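Local coordinates for protein putative mandelate racemase (Zymomonas mobilis, PDB 2OX4) that binds magnesium and is probably a lyase, possibly a dehydratase, of the mandelate racemase group in the enolase superfamily, at residues 345-350 and 359-364; 33-38 and 376-381; 268-273 and 291-296; 273-278 and 301-306; 172-177 and 188-193. One frame throughout, in Å; residues are numbered along the deposited sequence. Where two conformers were deposited one is given.

The chain first enters contact 2, at 33-38 on an edge strand of the N-terminal sheet. That loop closes only at 376-381, and the other four contacts lie within it. Contact 5 comes next and closes a short loop between strand 164-167 and helix 189-206 of the barrel. Contacts 3 and 4 follow and cross: 268-273, 273-278, 291-296 and 301-306 come in that order. They share W273 and tie helix 271-280 to helices 291-294 and 296-309, from the turns after strands 263-265 and 286-287 to the outer helices. Contact 1 then closes a small loop around helix 350-353. It touches contact 2 where Y360 OH meets G376 O, a probable hydrogen bond.

Contact 1 of 5, residues 345-350 and 359-364; sequences QKTLLP and NYQPVK
The flat amide of Q361 meets T347 and L348. T347 OG1 lies close to the amide plane, 3.7 Å from Q361 NE2, too long for a hydrogen bond. L348 CD2 approaches Q361 OE1 obliquely from above the amide plane, at 3.7 Å. The two segments flank the short helix 350-353, in the loop region after strand 341-344 of the TIM-barrel-like C-terminal domain. No direct hydrogen bond joins them. The polar ends have other partners: T347 OG1 bonds to H344 O, and Q361 OE1 bonds to H343 NE2. The amide nitrogen of Q361 turns back to its own segment. Its NE2 donates to N359 OD1 over 3.0 Å, nearly straight at 173°. The acceptor lies in the Q361 amide plane, but the donor is tilted 31° from the carbonyl plane of N359. Q361 CG stands beside the backbone N (chi1 -68°), and the chain bends again at chi2, which carries the amide over to T347. This is a surface contact away from the magnesium site. Water completes it: one molecule donates to T347 O at 2.7 Å and accepts from N359 ND2 at 3.1 Å.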
# COMPACT_ATOMS: atom_id res chain seq x y z
N GLN C 345 13.61 35.10 21.45
CA GLN C 345 14.28 35.86 22.51
C GLN C 345 15.55 36.60 22.07
O GLN C 345 15.88 37.65 22.61
CB GLN C 345 14.52 34.97 23.75
CG GLN C 345 15.57 33.86 23.59
CD GLN C 345 17.00 34.35 23.82
OE1 GLN C 345 17.86 34.24 22.95
NE2 GLN C 345 17.25 34.92 25.00
N LYS C 346 16.25 36.06 21.06
CA LYS C 346 17.48 36.68 20.57
C LYS C 346 17.27 38.12 20.08
O LYS C 346 18.16 38.95 20.20
CB LYS C 346 18.16 35.81 19.50
CG LYS C 346 17.63 36.02 18.09
CD LYS C 346 17.36 34.72 17.38
CE LYS C 346 18.58 34.24 16.68
NZ LYS C 346 18.64 32.74 16.66
N THR C 347 16.07 38.42 19.58
CA THR C 347 15.76 39.75 19.04
C THR C 347 15.71 40.81 20.14
O THR C 347 15.71 42.01 19.86
CB THR C 347 14.41 39.78 18.27
OG1 THR C 347 13.32 39.69 19.20
CG2 THR C 347 14.32 38.62 17.28
N LEU C 348 15.65 40.34 21.38
CA LEU C 348 15.67 41.21 22.55
C LEU C 348 17.08 41.64 23.00
O LEU C 348 17.22 42.51 23.86
CB LEU C 348 14.89 40.57 23.71
CG LEU C 348 13.52 39.96 23.34
CD1 LEU C 348 13.02 38.98 24.39
CD2 LEU C 348 12.46 41.03 23.05
N LEU C 349 18.11 41.05 22.40
CA LEU C 349 19.49 41.35 22.77
C LEU C 349 20.04 42.51 21.92
O LEU C 349 19.70 42.61 20.74
CB LEU C 349 20.38 40.11 22.62
CG LEU C 349 19.82 38.74 23.03
CD1 LEU C 349 20.73 37.63 22.51
CD2 LEU C 349 19.64 38.62 24.54
N PRO C 350 20.86 43.40 22.52
CA PRO C 350 21.50 44.52 21.80
C PRO C 350 22.40 44.13 20.61
O PRO C 350 22.55 44.93 19.67
CB PRO C 350 22.35 45.19 22.89
CG PRO C 350 21.69 44.80 24.18
CD PRO C 350 21.21 43.40 23.96
N ASN C 359 13.35 48.29 14.54
CA ASN C 359 13.23 47.19 15.48
C ASN C 359 11.75 46.85 15.69
O ASN C 359 11.11 47.37 16.61
CB ASN C 359 13.90 47.55 16.81
CG ASN C 359 13.94 46.39 17.79
OD1 ASN C 359 13.76 45.22 17.43
ND2 ASN C 359 14.18 46.71 19.06
N TYR C 360 11.22 45.98 14.83
CA TYR C 360 9.80 45.62 14.90
C TYR C 360 9.59 44.67 16.06
O TYR C 360 10.23 43.62 16.14
CB TYR C 360 9.34 44.96 13.59
CG TYR C 360 9.32 45.89 12.41
CD1 TYR C 360 8.32 46.86 12.28
CD2 TYR C 360 10.31 45.83 11.44
CE1 TYR C 360 8.31 47.74 11.19
CE2 TYR C 360 10.31 46.69 10.36
CZ TYR C 360 9.31 47.65 10.24
OH TYR C 360 9.32 48.51 9.16
N GLN C 361 8.69 45.06 16.97
CA GLN C 361 8.38 44.25 18.15
C GLN C 361 6.88 44.12 18.31
O GLN C 361 6.13 45.01 17.88
CB GLN C 361 8.98 44.88 19.42
CG GLN C 361 10.51 44.86 19.50
CD GLN C 361 11.07 43.46 19.69
OE1 GLN C 361 10.49 42.63 20.39
NE2 GLN C 361 12.21 43.20 19.07
N PRO C 362 6.41 43.00 18.90
CA PRO C 362 4.98 42.87 19.12
C PRO C 362 4.47 43.92 20.11
O PRO C 362 5.25 44.42 20.92
CB PRO C 362 4.85 41.47 19.73
CG PRO C 362 6.08 40.76 19.29
CD PRO C 362 7.13 41.81 19.37
N VAL C 363 3.19 44.25 19.99
CA VAL C 363 2.49 45.06 20.99
C VAL C 363 1.35 44.24 21.59
O VAL C 363 0.44 43.80 20.87
CB VAL C 363 1.91 46.35 20.34
CG1 VAL C 363 1.18 47.21 21.37
CG2 VAL C 363 3.01 47.14 19.63
N LYS C 364 1.40 44.04 22.90
CA LYS C 364 0.43 43.19 23.61
C LYS C 364 0.24 41.82 22.93
O LYS C 364 -0.88 41.35 22.72
CB LYS C 364 -0.92 43.91 23.79
CG LYS C 364 -0.90 45.05 24.81
CD LYS C 364 -0.94 44.53 26.25
CE LYS C 364 0.29 44.96 27.04
NZ LYS C 364 0.46 44.22 28.33
O HOH W 1 14.71 44.30 20.93
O HOH W 2 16.20 43.16 17.42

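Contact 2 of 5, residues 33-38 and 376-381; sequences GIYGLG and GQDITE
The phenol of Y35 meets the carboxylate of D378. Y35 OH donates to D378 OD2 at 2.4 Å, a length so short that its exact value is doubtful. The carboxylate sits at the edge of the ring, and the two planes are 44° apart. L37 CD2 lies 3.6 Å from D378 OD1, the other carboxylate oxygen. L37 CD1 packs on I379 CG2 at 3.7 Å. The next shell fixes D378 from its own segment. Its backbone N donates to Q377 OE1 at 3.0 Å, in the carbonyl plane and on a lone pair. D378 OD1 takes a weak bond from I379 N. The Y35 ring stands between its backbone N and carbonyl carbon (chi1 61°), which aims OH across at D378, while K27 and K108 make cation-pi contacts with the ring. A phenylalanine here would probably leave D378 OD2 without its hydroxyl partner across the contact. Further out, D104 accepts from L37 N, and L25 of the next strand supports I379. Strand 35-40 is an outermost strand, within this chain, of the antiparallel N-terminal sheet. The chain returning from the barrel passes it before adding strand 387-393 to that sheet, as in the capping domain of the enolase superfamily.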
# COMPACT_ATOMS: atom_id res chain seq x y z
N GLY C 33 19.44 52.30 -8.78
CA GLY C 33 19.67 52.79 -7.42
C GLY C 33 18.93 52.04 -6.32
O GLY C 33 19.27 52.16 -5.14
N ILE C 34 17.91 51.28 -6.71
CA ILE C 34 17.08 50.53 -5.78
C ILE C 34 17.85 49.29 -5.33
O ILE C 34 18.44 48.60 -6.17
CB ILE C 34 15.78 50.07 -6.48
CG1 ILE C 34 15.01 51.29 -6.99
CG2 ILE C 34 14.90 49.28 -5.50
CD1 ILE C 34 13.89 50.93 -7.94
N TYR C 35 17.86 49.03 -4.03
CA TYR C 35 18.47 47.81 -3.52
C TYR C 35 17.52 47.03 -2.65
O TYR C 35 16.53 47.57 -2.13
CB TYR C 35 19.77 48.09 -2.76
CG TYR C 35 19.63 48.97 -1.54
CD1 TYR C 35 19.91 50.34 -1.62
CD2 TYR C 35 19.27 48.44 -0.30
CE1 TYR C 35 19.79 51.16 -0.50
CE2 TYR C 35 19.15 49.25 0.82
CZ TYR C 35 19.41 50.61 0.71
OH TYR C 35 19.30 51.41 1.82
N GLY C 36 17.81 45.74 -2.49
CA GLY C 36 17.04 44.89 -1.61
C GLY C 36 17.92 44.13 -0.65
O GLY C 36 19.09 43.86 -0.94
N LEU C 37 17.35 43.78 0.50
CA LEU C 37 18.05 43.01 1.52
C LEU C 37 17.41 41.64 1.68
O LEU C 37 16.18 41.50 1.64
CB LEU C 37 17.99 43.75 2.87
CG LEU C 37 19.19 44.64 3.23
CD1 LEU C 37 20.46 43.81 3.48
CD2 LEU C 37 19.44 45.72 2.19
N GLY C 38 18.26 40.64 1.87
CA GLY C 38 17.84 39.29 2.19
C GLY C 38 18.73 38.69 3.27
O GLY C 38 19.74 39.28 3.66
N GLY C 376 10.37 46.48 4.32
CA GLY C 376 10.27 47.47 5.39
C GLY C 376 11.42 47.42 6.38
O GLY C 376 11.25 47.75 7.55
N GLN C 377 12.59 47.02 5.90
CA GLN C 377 13.75 46.85 6.76
C GLN C 377 15.00 47.23 5.99
O GLN C 377 15.01 47.14 4.76
CB GLN C 377 13.83 45.41 7.27
CG GLN C 377 14.88 45.15 8.39
CD GLN C 377 14.68 46.06 9.58
OE1 GLN C 377 15.09 47.22 9.57
NE2 GLN C 377 14.04 45.55 10.63
N ASP C 378 16.03 47.65 6.72
CA ASP C 378 17.35 47.87 6.12
C ASP C 378 18.42 47.52 7.15
O ASP C 378 18.16 47.47 8.35
CB ASP C 378 17.48 49.34 5.70
CG ASP C 378 18.46 49.56 4.54
OD1 ASP C 378 19.28 48.66 4.20
OD2 ASP C 378 18.41 50.66 3.96
N ILE C 379 19.62 47.25 6.68
CA ILE C 379 20.76 47.08 7.57
C ILE C 379 21.33 48.46 7.92
O ILE C 379 21.10 49.44 7.21
CB ILE C 379 21.84 46.19 6.95
CG1 ILE C 379 22.21 46.70 5.54
CG2 ILE C 379 21.36 44.74 6.93
CD1 ILE C 379 23.51 46.14 4.99
N THR C 380 22.07 48.51 9.02
CA THR C 380 22.77 49.71 9.45
C THR C 380 24.14 49.82 8.78
O THR C 380 24.70 48.82 8.31
CB THR C 380 22.93 49.72 10.98
OG1 THR C 380 23.64 48.54 11.39
CG2 THR C 380 21.56 49.73 11.66
N GLU C 381 24.69 51.03 8.73
CA GLU C 381 26.01 51.24 8.11
C GLU C 381 27.12 50.50 8.86
O GLU C 381 28.15 50.18 8.27
CB GLU C 381 26.36 52.72 7.99
CG GLU C 381 25.48 53.52 7.04
CD GLU C 381 25.81 53.25 5.58
OE1 GLU C 381 24.94 52.73 4.86
OE2 GLU C 381 26.95 53.56 5.17

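Contact 3 of 5, residues 268-273 and 291-296; sequences RIYSRW and LGTCGG
Y270, C294 and T293 have the most surface buried here. Y270 turns one edge of its ring to T293: CD1 is 3.5 Å from T293 OG1, which lies near the ring plane. Y270 CB also rests 3.7 Å from T293 O. The T293 hydroxyl stands between its backbone N and carbonyl carbon (chi1 68°), a position from which it reaches the ring edge. It also shares a water with I269 O; the water lies 2.9 Å from T293 OG1. The phenol end of Y270 is hydrogen-bonded to T89 OG1, on the neighbouring domain, and the Y270 side chain packs on G86 of a second subunit. C294 contributes its carbonyl. C294 O accepts a weak bond from S271 N at 3.0 Å, bent to 125°, and S271 CA comes within 3.2 Å of the same oxygen as a CA-H...O contact. S271 OG folds back to donate to Y270 O at 2.7 Å. These turns follow neighbouring parallel strands of the barrel, 263-265 and 286-287. The T293 side chain is about 6 Å from that of E267, a magnesium ligand. The join is thus a buried one made of one weak backbone hydrogen bond, a CA-H...O contact, a water bridge and an aromatic edge, whose slightly positive hydrogens probably suit the hydroxyl oxygen.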
# COMPACT_ATOMS: atom_id res chain seq x y z
N ARG C 268 14.31 22.61 9.51
CA ARG C 268 15.30 21.78 8.82
C ARG C 268 14.69 20.96 7.66
O ARG C 268 15.12 19.84 7.36
CB ARG C 268 16.04 20.90 9.84
CG ARG C 268 17.12 21.67 10.60
CD ARG C 268 17.84 20.79 11.60
NE ARG C 268 17.03 20.59 12.80
CZ ARG C 268 17.52 20.17 13.96
NH1 ARG C 268 18.82 19.88 14.07
NH2 ARG C 268 16.71 20.04 15.00
N ILE C 269 13.67 21.54 7.03
CA ILE C 269 13.04 20.95 5.84
C ILE C 269 12.97 22.07 4.80
O ILE C 269 12.57 23.19 5.11
CB ILE C 269 11.60 20.42 6.14
CG1 ILE C 269 11.58 19.43 7.33
CG2 ILE C 269 10.99 19.78 4.90
CD1 ILE C 269 10.19 19.04 7.85
N TYR C 270 13.38 21.78 3.56
CA TYR C 270 13.61 22.86 2.59
C TYR C 270 12.92 22.56 1.28
O TYR C 270 13.00 21.44 0.77
CB TYR C 270 15.12 23.07 2.34
CG TYR C 270 15.93 22.90 3.60
CD1 TYR C 270 15.87 23.84 4.62
CD2 TYR C 270 16.73 21.76 3.78
CE1 TYR C 270 16.61 23.67 5.79
CE2 TYR C 270 17.47 21.58 4.94
CZ TYR C 270 17.41 22.55 5.94
OH TYR C 270 18.14 22.37 7.09
N SER C 271 12.28 23.59 0.73
CA SER C 271 11.54 23.54 -0.55
C SER C 271 10.28 22.68 -0.53
O SER C 271 10.07 21.89 0.40
CB SER C 271 12.45 23.16 -1.73
OG SER C 271 12.54 21.74 -1.89
N ARG C 272 9.45 22.85 -1.55
CA ARG C 272 8.30 21.97 -1.85
C ARG C 272 8.70 20.50 -1.75
O ARG C 272 7.96 19.68 -1.17
CB ARG C 272 7.83 22.22 -3.28
CG ARG C 272 6.90 23.43 -3.50
CD ARG C 272 6.84 23.73 -5.01
NE ARG C 272 8.08 24.34 -5.48
CZ ARG C 272 8.36 24.61 -6.76
NH1 ARG C 272 7.50 24.27 -7.73
NH2 ARG C 272 9.51 25.22 -7.06
N TRP C 273 9.87 20.17 -2.32
CA TRP C 273 10.39 18.78 -2.30
C TRP C 273 10.64 18.22 -0.90
O TRP C 273 10.41 17.04 -0.65
CB TRP C 273 11.68 18.67 -3.13
CG TRP C 273 11.44 18.84 -4.62
CD1 TRP C 273 11.28 17.83 -5.53
CD2 TRP C 273 11.34 20.07 -5.36
NE1 TRP C 273 11.08 18.36 -6.79
CE2 TRP C 273 11.12 19.73 -6.71
CE3 TRP C 273 11.42 21.43 -5.01
CZ2 TRP C 273 10.97 20.69 -7.72
CZ3 TRP C 273 11.27 22.39 -6.00
CH2 TRP C 273 11.05 22.01 -7.35
N LEU C 291 11.83 31.34 5.93
CA LEU C 291 12.02 32.09 4.68
C LEU C 291 13.47 32.05 4.17
O LEU C 291 13.70 31.95 2.97
CB LEU C 291 11.57 33.55 4.83
CG LEU C 291 10.12 33.93 4.57
CD1 LEU C 291 10.00 35.44 4.70
CD2 LEU C 291 9.67 33.54 3.19
N GLY C 292 14.44 32.10 5.09
CA GLY C 292 15.86 32.11 4.73
C GLY C 292 16.51 30.77 4.44
O GLY C 292 17.72 30.72 4.17
N THR C 293 15.75 29.68 4.50
CA THR C 293 16.26 28.36 4.08
C THR C 293 15.31 27.55 3.16
O THR C 293 15.77 26.69 2.40
CB THR C 293 16.69 27.43 5.28
OG1 THR C 293 15.54 27.04 6.03
CG2 THR C 293 17.70 28.10 6.20
N CYS C 294 14.01 27.82 3.24
CA CYS C 294 13.03 27.00 2.51
C CYS C 294 12.97 27.33 1.01
O CYS C 294 12.44 26.56 0.23
CB CYS C 294 11.64 27.15 3.12
SG CYS C 294 10.80 28.67 2.63
N GLY C 295 13.51 28.49 0.64
CA GLY C 295 13.53 28.95 -0.76
C GLY C 295 13.00 30.37 -0.96
O GLY C 295 12.67 30.75 -2.09
N GLY C 296 12.92 31.17 0.11
CA GLY C 296 12.52 32.58 -0.04
C GLY C 296 11.01 32.74 -0.05
O GLY C 296 10.27 31.76 0.15
O HOH W 3 12.88 25.96 6.05

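Contact 4 of 5, residues 273-278 and 301-306; sequences WGFLPF and KKIADM
F275 and I303 are brought together by ordinary helix torsions. The F275 ring stands beside its backbone N (chi1 -75°). In I303, CG1 stands beside the backbone N (chi1 -65°), which leaves CG2 opposite that N. Both branches of I303 then face the phenyl ring. CG2 lies over one face, 4.0 Å from the F275 centroid and 27° off the ring normal, a CH-pi contact. It is displaced toward the rim and comes to 3.6 Å from F275 CD2. The I303 CD1 methyl sits 3.7 Å from the same CD2. The two side chains cross at about a right angle. Helices 271-280 and 296-309 are neighbours on the outside of the barrel, and I287 of strand 286-287 touches both F275 and I303. The first helix kinks at P277. K302, on the same helix as I303, pairs with E71. An alanine at F275 would probably open a gap beneath I303 CG2 and CD1 and deprive I287 of a neighbour. No hydrogen bond crosses between the segments. Shape and apolar burial hold the helices together.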
# COMPACT_ATOMS: atom_id res chain seq x y z
N TRP C 273 9.87 20.17 -2.32
CA TRP C 273 10.39 18.78 -2.30
C TRP C 273 10.64 18.22 -0.90
O TRP C 273 10.41 17.04 -0.65
CB TRP C 273 11.68 18.67 -3.13
CG TRP C 273 11.44 18.84 -4.62
CD1 TRP C 273 11.28 17.83 -5.53
CD2 TRP C 273 11.34 20.07 -5.36
NE1 TRP C 273 11.08 18.36 -6.79
CE2 TRP C 273 11.12 19.73 -6.71
CE3 TRP C 273 11.42 21.43 -5.01
CZ2 TRP C 273 10.97 20.69 -7.72
CZ3 TRP C 273 11.27 22.39 -6.00
CH2 TRP C 273 11.05 22.01 -7.35
N GLY C 274 11.13 19.07 0.00
CA GLY C 274 11.36 18.67 1.40
C GLY C 274 10.06 18.39 2.13
O GLY C 274 9.94 17.40 2.86
N PHE C 275 9.08 19.26 1.93
CA PHE C 275 7.80 19.14 2.64
C PHE C 275 6.89 18.05 2.12
O PHE C 275 6.08 17.48 2.87
CB PHE C 275 7.10 20.49 2.75
CG PHE C 275 7.73 21.38 3.78
CD1 PHE C 275 7.42 21.22 5.13
CD2 PHE C 275 8.69 22.34 3.41
CE1 PHE C 275 8.02 22.02 6.10
CE2 PHE C 275 9.30 23.14 4.39
CZ PHE C 275 8.96 22.98 5.73
N LEU C 276 7.04 17.73 0.84
CA LEU C 276 6.17 16.77 0.16
C LEU C 276 5.91 15.46 0.92
O LEU C 276 4.75 15.13 1.17
CB LEU C 276 6.63 16.51 -1.28
CG LEU C 276 5.86 15.40 -2.03
CD1 LEU C 276 4.42 15.81 -2.31
CD2 LEU C 276 6.57 15.02 -3.33
N PRO C 277 6.96 14.72 1.31
CA PRO C 277 6.71 13.45 2.00
C PRO C 277 5.92 13.58 3.31
O PRO C 277 5.12 12.71 3.62
CB PRO C 277 8.11 12.92 2.29
CG PRO C 277 9.00 14.09 2.18
CD PRO C 277 8.41 14.93 1.13
N PHE C 278 6.17 14.66 4.06
CA PHE C 278 5.47 14.91 5.32
C PHE C 278 4.00 15.23 5.08
O PHE C 278 3.14 14.87 5.88
CB PHE C 278 6.14 16.07 6.08
CG PHE C 278 7.53 15.76 6.54
CD1 PHE C 278 7.75 15.05 7.73
CD2 PHE C 278 8.62 16.14 5.77
CE1 PHE C 278 9.04 14.74 8.14
CE2 PHE C 278 9.93 15.84 6.19
CZ PHE C 278 10.13 15.14 7.38
N LYS C 301 5.62 30.48 -0.22
CA LYS C 301 4.24 30.55 -0.70
C LYS C 301 3.79 29.21 -1.28
O LYS C 301 2.71 28.72 -0.97
CB LYS C 301 4.10 31.65 -1.75
CG LYS C 301 2.67 32.14 -1.94
CD LYS C 301 2.64 33.56 -2.49
CE LYS C 301 1.56 33.72 -3.54
NZ LYS C 301 0.20 33.42 -3.00
N LYS C 302 4.64 28.62 -2.12
CA LYS C 302 4.34 27.31 -2.72
C LYS C 302 4.17 26.21 -1.67
O LYS C 302 3.28 25.36 -1.78
CB LYS C 302 5.41 26.93 -3.75
CG LYS C 302 5.53 27.96 -4.91
CD LYS C 302 6.61 27.61 -5.95
CE LYS C 302 6.73 28.75 -6.98
NZ LYS C 302 7.77 28.47 -8.02
N ILE C 303 5.02 26.24 -0.64
CA ILE C 303 4.92 25.27 0.45
C ILE C 303 3.62 25.47 1.23
O ILE C 303 2.89 24.51 1.46
CB ILE C 303 6.13 25.33 1.41
CG1 ILE C 303 7.41 24.91 0.66
CG2 ILE C 303 5.89 24.43 2.63
CD1 ILE C 303 8.71 25.43 1.30
N ALA C 304 3.35 26.71 1.62
CA ALA C 304 2.14 27.01 2.37
C ALA C 304 0.86 26.66 1.58
O ALA C 304 -0.10 26.12 2.13
CB ALA C 304 2.13 28.47 2.79
N ASP C 305 0.87 26.94 0.28
CA ASP C 305 -0.29 26.65 -0.58
C ASP C 305 -0.55 25.15 -0.74
O ASP C 305 -1.70 24.71 -0.70
CB ASP C 305 -0.14 27.29 -1.96
CG ASP C 305 -0.09 28.81 -1.89
OD1 ASP C 305 -0.48 29.42 -0.87
OD2 ASP C 305 0.38 29.41 -2.89
N MET C 306 0.51 24.37 -0.90
CA MET C 306 0.38 22.91 -0.91
C MET C 306 -0.10 22.40 0.45
O MET C 306 -0.97 21.54 0.53
CB MET C 306 1.72 22.26 -1.30
CG MET C 306 1.60 20.81 -1.75
SD MET C 306 3.07 20.19 -2.62
CE MET C 306 4.37 20.54 -1.43

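Contact 5 of 5, residues 172-177 and 188-193; sequences HDRNGS and PSETIK
R174 grips E190 end-on, with both terminal nitrogens on one oxygen. NH1 donates to E190 OE2 at 2.8 Å and 154°; the oxygen accepts with its anti lone pair, the one away from OE1. NH2 donates to the same E190 OE2 at 3.1 Å, more bent at 138°, and arrives nearly in line with its C-O bond. The oxygen lies in the guanidinium plane, but the carboxylate is turned 49° against that plane. R174 reaches this point with an extended chain from CG to NE. E190 bends at chi2 to bring its carboxylate round. The other carboxylate oxygen is taken by the same helix: K193 NZ meets E190 OE1 at 2.7 Å, from above the carboxylate plane. One carboxylate therefore lies between two cations, which would favour its ionised form. R174 NE has a further partner in E197, one turn beyond K193, which fixes the rotation of the guanidinium.

The rest is looser. K193 CG only brushes R174 NH2, at 4.0 Å. K193 is exposed, and little of the turn itself touches the helix. That turn is a type I beta turn from D173 to G176, closed by G176 N to D173 O. D173 OD2 steadies it by accepting from S177 N at 2.9 Å. E190 also packs on D209 of a fourth subunit. The arrangement is a surface salt-bridge network. It pins a loop after strand 164-167 to the first turn of helix 189-206, within a beta-alpha connection of the barrel.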
# COMPACT_ATOMS: atom_id res chain seq x y z
N HIS C 172 18.30 20.99 28.91
CA HIS C 172 19.19 21.37 30.01
C HIS C 172 18.92 20.53 31.24
O HIS C 172 17.77 20.22 31.55
CB HIS C 172 19.07 22.86 30.33
CG HIS C 172 19.37 23.74 29.17
ND1 HIS C 172 18.39 24.17 28.30
CD2 HIS C 172 20.54 24.23 28.70
CE1 HIS C 172 18.94 24.92 27.36
NE2 HIS C 172 20.24 24.97 27.57
N ASP C 173 19.99 20.17 31.95
CA ASP C 173 19.84 19.59 33.28
C ASP C 173 19.39 20.65 34.29
O ASP C 173 19.23 21.82 33.94
CB ASP C 173 21.11 18.84 33.73
CG ASP C 173 22.32 19.75 33.99
OD1 ASP C 173 23.45 19.20 34.02
OD2 ASP C 173 22.18 20.98 34.16
N ARG C 174 19.20 20.23 35.54
CA ARG C 174 18.70 21.13 36.58
C ARG C 174 19.68 22.25 37.01
O ARG C 174 19.28 23.18 37.71
CB ARG C 174 18.22 20.32 37.78
CG ARG C 174 16.87 19.63 37.60
CD ARG C 174 16.29 19.26 38.95
NE ARG C 174 14.99 18.58 38.92
CZ ARG C 174 14.83 17.26 38.93
NH1 ARG C 174 15.90 16.47 38.94
NH2 ARG C 174 13.61 16.73 38.93
N ASN C 175 20.93 22.17 36.57
CA ASN C 175 21.87 23.30 36.66
C ASN C 175 21.91 24.18 35.41
O ASN C 175 22.72 25.11 35.32
CB ASN C 175 23.30 22.82 36.98
CG ASN C 175 23.36 21.90 38.18
OD1 ASN C 175 24.09 20.91 38.16
ND2 ASN C 175 22.60 22.21 39.22
N GLY C 176 21.05 23.88 34.44
CA GLY C 176 20.99 24.66 33.21
C GLY C 176 22.10 24.37 32.22
O GLY C 176 22.40 25.20 31.37
N SER C 177 22.72 23.19 32.32
CA SER C 177 23.81 22.79 31.43
C SER C 177 23.36 21.72 30.42
O SER C 177 22.58 20.83 30.77
CB SER C 177 24.98 22.25 32.26
OG SER C 177 26.08 21.92 31.44
N PRO C 188 15.69 7.93 30.87
CA PRO C 188 15.56 7.70 32.32
C PRO C 188 14.32 8.37 32.91
O PRO C 188 13.88 9.42 32.43
CB PRO C 188 16.83 8.31 32.90
CG PRO C 188 17.77 8.44 31.76
CD PRO C 188 16.92 8.67 30.55
N SER C 189 13.77 7.76 33.96
CA SER C 189 12.64 8.34 34.67
C SER C 189 12.92 9.78 35.11
O SER C 189 12.04 10.64 34.98
CB SER C 189 12.24 7.46 35.87
OG SER C 189 11.37 8.14 36.76
N GLU C 190 14.12 10.04 35.60
CA GLU C 190 14.47 11.38 36.10
C GLU C 190 14.44 12.46 35.01
O GLU C 190 14.07 13.60 35.28
CB GLU C 190 15.83 11.38 36.82
CG GLU C 190 16.09 12.60 37.72
CD GLU C 190 15.09 12.74 38.87
OE1 GLU C 190 14.60 11.71 39.38
OE2 GLU C 190 14.80 13.88 39.28
N THR C 191 14.80 12.08 33.79
CA THR C 191 14.76 13.00 32.64
C THR C 191 13.33 13.37 32.29
O THR C 191 13.01 14.54 32.07
CB THR C 191 15.47 12.40 31.43
OG1 THR C 191 16.84 12.14 31.78
CG2 THR C 191 15.44 13.38 30.23
N ILE C 192 12.47 12.36 32.23
CA ILE C 192 11.04 12.58 32.09
C ILE C 192 10.51 13.53 33.17
O ILE C 192 9.78 14.48 32.88
CB ILE C 192 10.26 11.24 32.07
CG1 ILE C 192 10.76 10.32 30.94
CG2 ILE C 192 8.76 11.47 31.99
CD1 ILE C 192 10.46 10.84 29.51
N LYS C 193 10.93 13.29 34.42
CA LYS C 193 10.50 14.12 35.55
C LYS C 193 10.92 15.58 35.39
O LYS C 193 10.12 16.48 35.63
CB LYS C 193 11.02 13.55 36.88
CG LYS C 193 10.53 14.31 38.12
CD LYS C 193 10.04 13.37 39.21
CE LYS C 193 11.07 13.18 40.30
NZ LYS C 193 12.01 12.07 39.98